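Side-chain contacts in uncharacterized protein (Bacteroides fragilis, PDB 3EUR), which is of unknown function but has a thioredoxin-like domain, which suggests, without proving, a role in thiol-disulfide chemistry: residues Val58-Gly61 with Phe62-Ala65; Gly96-Lys99 with Glu100-Lys104. All blocks are in the same frame, centred on the assembly; numbering follows the deposited sequence.

Contact 1: residues Val58-Gly61 with Phe62-Ala65; sequences VING and FTAA
Thr63 N donates to Ile59 O at 2.9 Å, and Ala64 N reaches Asn60 O at the same spacing, the two shortest backbone bonds in this helix. Phe62 N to Val58 O is longer, 3.2 Å, and still well directed at the hydrogen. The last i to i+4 bond, Ala65 N to Gly61 O, is the most bent at its hydrogen (147°), as the chain leaves the helix at Ala65.

Thr63 also turns its hydroxyl back onto the helix. With chi1 at 61°, OG1 lies between the backbone N and the carbonyl carbon, which carries it to a close approach of 3.2 Å from Asn60 O. The same torsion leaves the methyl CG2 anti to the carbonyl carbon, where it meets Ile59 CG2 at 4.1 Å, the two side chains crossing at a slant.

The ring of Phe62 lies beside Val58. Its CD1 comes to 3.4 Å from Val58 O, which sits at the ring edge near the ring plane, and the same CD1 packs loosely against Val58 CG1, 4.3 Å away. Beyond these neighbours, Val58 and Phe62 both rest on Leu140 of helix 133-141, while Ile59 lies buried against Leu133 and Val136 of that helix; Phe62 and Thr63 also touch Leu68. The contact thus spans almost the whole of the short amphipathic helix 57-64, whose apolar side packs on helix 133-141 and on the start of strand 68-74 in the thioredoxin-like domain.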
loop_
_atom_site.group_PDB
_atom_site.type_symbol
_atom_site.label_atom_id
_atom_site.label_comp_id
_atom_site.label_asym_id
_atom_site.label_seq_id
_atom_site.Cartn_x
_atom_site.Cartn_y
_atom_site.Cartn_z
ATOM N N VAL A 58 5.015 -14.653 7.452
ATOM C CA VAL A 58 4.810 -13.653 8.482
ATOM C C VAL A 58 3.652 -12.732 8.182
ATOM O O VAL A 58 2.785 -12.481 9.017
ATOM C CB VAL A 58 6.092 -12.871 8.812
ATOM C CG1 VAL A 58 5.808 -11.647 9.647
ATOM C CG2 VAL A 58 7.123 -13.789 9.428
ATOM N N ILE A 59 3.605 -12.217 6.971
ATOM C CA ILE A 59 2.526 -11.293 6.651
ATOM C C ILE A 59 1.199 -12.009 6.702
ATOM O O ILE A 59 0.213 -11.442 7.206
ATOM C CB ILE A 59 2.797 -10.563 5.321
ATOM C CG1 ILE A 59 4.016 -9.586 5.551
ATOM C CG2 ILE A 59 1.525 -9.859 4.819
ATOM C CD1 ILE A 59 4.791 -8.949 4.389
ATOM N N ASN A 60 1.126 -13.228 6.159
ATOM C CA ASN A 60 -0.111 -14.045 6.178
ATOM C C ASN A 60 -0.599 -14.308 7.625
ATOM O O ASN A 60 -1.783 -14.342 7.892
ATOM C CB ASN A 60 0.057 -15.373 5.392
ATOM C CG ASN A 60 -0.166 -15.177 3.903
ATOM O OD1 ASN A 60 0.722 -14.628 3.132
ATOM N ND2 ASN A 60 -1.397 -15.398 3.524
ATOM N N GLY A 61 0.310 -14.498 8.569
ATOM C CA GLY A 61 -0.110 -14.689 9.945
ATOM C C GLY A 61 -0.792 -13.426 10.458
ATOM O O GLY A 61 -1.826 -13.485 11.146
ATOM N N PHE A 62 -0.215 -12.278 10.167
ATOM C CA PHE A 62 -0.792 -11.008 10.621
ATOM C C PHE A 62 -2.120 -10.660 9.909
ATOM O O PHE A 62 -3.018 -10.101 10.555
ATOM C CB PHE A 62 0.215 -9.876 10.425
ATOM C CG PHE A 62 1.168 -9.718 11.603
ATOM C CD1 PHE A 62 2.218 -10.611 11.806
ATOM C CD2 PHE A 62 1.004 -8.714 12.521
ATOM C CE1 PHE A 62 3.058 -10.471 12.869
ATOM C CE2 PHE A 62 1.847 -8.559 13.565
ATOM C CZ PHE A 62 2.889 -9.475 13.770
ATOM N N THR A 63 -2.216 -10.966 8.621
ATOM C CA THR A 63 -3.470 -10.716 7.934
ATOM C C THR A 63 -4.579 -11.667 8.460
ATOM O O THR A 63 -5.719 -11.249 8.658
ATOM C CB THR A 63 -3.350 -10.754 6.436
ATOM O OG1 THR A 63 -2.929 -12.021 6.008
ATOM C CG2 THR A 63 -2.439 -9.707 5.893
ATOM N N ALA A 64 -4.229 -12.927 8.655
ATOM C CA ALA A 64 -5.219 -13.907 9.131
ATOM C C ALA A 64 -5.726 -13.574 10.521
ATOM O O ALA A 64 -6.910 -13.816 10.819
ATOM C CB ALA A 64 -4.637 -15.313 9.094
ATOM N N ALA A 65 -4.873 -12.995 11.355
ATOM C CA ALA A 65 -5.246 -12.578 12.698
ATOM C C ALA A 65 -5.956 -11.212 12.709
ATOM O O ALA A 65 -6.285 -10.738 13.775
ATOM C CB ALA A 65 -4.006 -12.514 13.617
#

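Contact 2: residues Gly96-Lys99 with Glu100-Lys104; sequences GYDK and ELVIK
The carboxylate of Asp98, just past strand 94-97, accepts hydrogen bonds from two successive N-H groups of the first turn of helix 102-105. With CG anti to the backbone N (chi1 -175°), the carboxylate swings toward the helix start. There OD2 accepts from Ile103 N at 2.8 Å through its syn lone pair, and OD1 accepts from Val102 N at 3.1 Å, also on the syn side but 27° out of the carboxylate plane. A water then extends the grip, donating to Asp98 OD2 and accepting from Lys104 N. Ile103 lies alongside the same oxygen, its CG1 at 3.3 Å from Asp98 OD2.

The chain between is a type I beta turn from Asp98 to Leu101, closed by Leu101 N to Asp98 O at 3.0 Å. Leu101, the N-cap residue, lays CD2 against Asp98 O. Glu100 is bent at chi2 (78°), folding its carboxylate back beside Lys99 CB and bringing OE1 to 3.2 Å from Asp98 OD1. A second water accepts from Lys99 N and also lies 3.0 Å from Glu100 OE1.

Asp98 is buried, and its charge is met by helix N-H groups, which would probably stabilise the ionised form, whereas the nearby Glu100 carboxylate would be expected to oppose it and raise the proton affinity of the pair.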
loop_
_atom_site.group_PDB
_atom_site.type_symbol
_atom_site.label_atom_id
_atom_site.label_comp_id
_atom_site.label_asym_id
_atom_site.label_seq_id
_atom_site.Cartn_x
_atom_site.Cartn_y
_atom_site.Cartn_z
ATOM N N GLY A 96 -6.900 0.322 -4.484
ATOM C CA GLY A 96 -7.451 1.548 -4.998
ATOM C C GLY A 96 -6.523 2.307 -5.912
ATOM O O GLY A 96 -5.342 2.001 -6.031
ATOM N N TYR A 97 -7.093 3.298 -6.572
ATOM C CA TYR A 97 -6.341 4.242 -7.397
ATOM C C TYR A 97 -6.588 5.673 -6.942
ATOM O O TYR A 97 -7.566 5.996 -6.287
ATOM C CB TYR A 97 -6.658 4.052 -8.898
ATOM C CG TYR A 97 -8.090 4.319 -9.280
ATOM C CD1 TYR A 97 -8.475 5.569 -9.775
ATOM C CD2 TYR A 97 -9.057 3.332 -9.194
ATOM C CE1 TYR A 97 -9.814 5.810 -10.178
ATOM C CE2 TYR A 97 -10.366 3.564 -9.622
ATOM C CZ TYR A 97 -10.719 4.798 -10.101
ATOM O OH TYR A 97 -12.034 4.985 -10.514
ATOM N N ASP A 98 -5.663 6.534 -7.338
ATOM C CA ASP A 98 -5.692 7.926 -6.993
ATOM C C ASP A 98 -6.334 8.705 -8.131
ATOM O O ASP A 98 -5.671 9.145 -9.073
ATOM C CB ASP A 98 -4.245 8.384 -6.777
ATOM C CG ASP A 98 -4.111 9.824 -6.285
ATOM O OD1 ASP A 98 -5.103 10.588 -6.315
ATOM O OD2 ASP A 98 -2.954 10.180 -5.964
ATOM N N LYS A 99 -7.656 8.823 -8.059
ATOM C CA LYS A 99 -8.415 9.333 -9.197
ATOM C C LYS A 99 -7.942 10.685 -9.645
ATOM O O LYS A 99 -7.787 10.914 -10.847
ATOM C CB LYS A 99 -9.907 9.393 -8.865
ATOM C CG LYS A 99 -10.752 9.853 -10.104
ATOM C CD LYS A 99 -12.224 9.652 -9.950
ATOM C CE LYS A 99 -12.960 10.340 -11.138
ATOM N NZ LYS A 99 -14.352 10.775 -10.799
ATOM N N GLU A 100 -7.750 11.573 -8.702
ATOM C CA GLU A 100 -7.389 12.952 -8.978
ATOM C C GLU A 100 -5.878 13.187 -9.171
ATOM O O GLU A 100 -5.449 14.317 -9.368
ATOM C CB GLU A 100 -7.860 13.782 -7.788
ATOM C CG GLU A 100 -9.264 13.356 -7.175
ATOM C CD GLU A 100 -9.250 12.077 -6.245
ATOM O OE1 GLU A 100 -8.173 11.498 -6.017
ATOM O OE2 GLU A 100 -10.334 11.629 -5.747
ATOM N N LEU A 101 -5.080 12.132 -9.026
ATOM C CA LEU A 101 -3.614 12.214 -9.104
ATOM C C LEU A 101 -3.010 13.167 -8.074
ATOM O O LEU A 101 -2.051 13.904 -8.332
ATOM C CB LEU A 101 -3.174 12.617 -10.520
ATOM C CG LEU A 101 -3.767 11.730 -11.610
ATOM C CD1 LEU A 101 -3.417 12.345 -12.988
ATOM C CD2 LEU A 101 -3.295 10.274 -11.512
ATOM N N VAL A 102 -3.545 13.151 -6.879
ATOM C CA VAL A 102 -3.116 14.003 -5.800
ATOM C C VAL A 102 -1.716 13.670 -5.289
ATOM O O VAL A 102 -0.899 14.546 -5.034
ATOM C CB VAL A 102 -4.183 14.078 -4.712
ATOM C CG1 VAL A 102 -3.740 14.975 -3.620
ATOM C CG2 VAL A 102 -5.549 14.544 -5.286
ATOM N N ILE A 103 -1.433 12.386 -5.127
ATOM C CA ILE A 103 -0.127 11.992 -4.648
ATOM C C ILE A 103 0.975 12.535 -5.567
ATOM O O ILE A 103 1.949 13.107 -5.076
ATOM C CB ILE A 103 -0.008 10.456 -4.466
ATOM C CG1 ILE A 103 -0.952 9.944 -3.360
ATOM C CG2 ILE A 103 1.429 10.083 -4.192
ATOM C CD1 ILE A 103 -1.160 8.448 -3.356
ATOM N N LYS A 104 0.779 12.384 -6.865
ATOM C CA LYS A 104 1.747 12.947 -7.820
ATOM C C LYS A 104 1.721 14.456 -7.799
ATOM O O LYS A 104 2.776 15.116 -7.666
ATOM C CB LYS A 104 1.300 12.585 -9.212
ATOM C CG LYS A 104 1.647 11.270 -9.590
ATOM C CD LYS A 104 1.220 10.957 -11.090
ATOM C CE LYS A 104 2.362 10.942 -12.011
ATOM N NZ LYS A 104 2.182 9.856 -13.047
HETATM O O HOH W 1 -1.099 10.608 -7.921
HETATM O O HOH W 2 -9.150 8.712 -5.507
#

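Contact 1 and contact 2 lie on opposite sides of the chain's centre, their own centres 28 Å apart and their nearest atoms about 15 Å apart, so neither touches the other. They follow in series along the chain, within one thioredoxin-like range. Strand 68-74 borders both: Leu68, at its start, meets Phe62 and Thr63 of contact 1, whereas Ile73 and Tyr74, toward its other end, adjoin residues of contact 2. Contact 1 runs along nearly all of helix 57-64 to its C-terminal end, while contact 2 covers the N-terminal start of helix 102-105. The carboxylate of Asp98 receives N-H groups of the latter, while mainly backbone bonds run through the former.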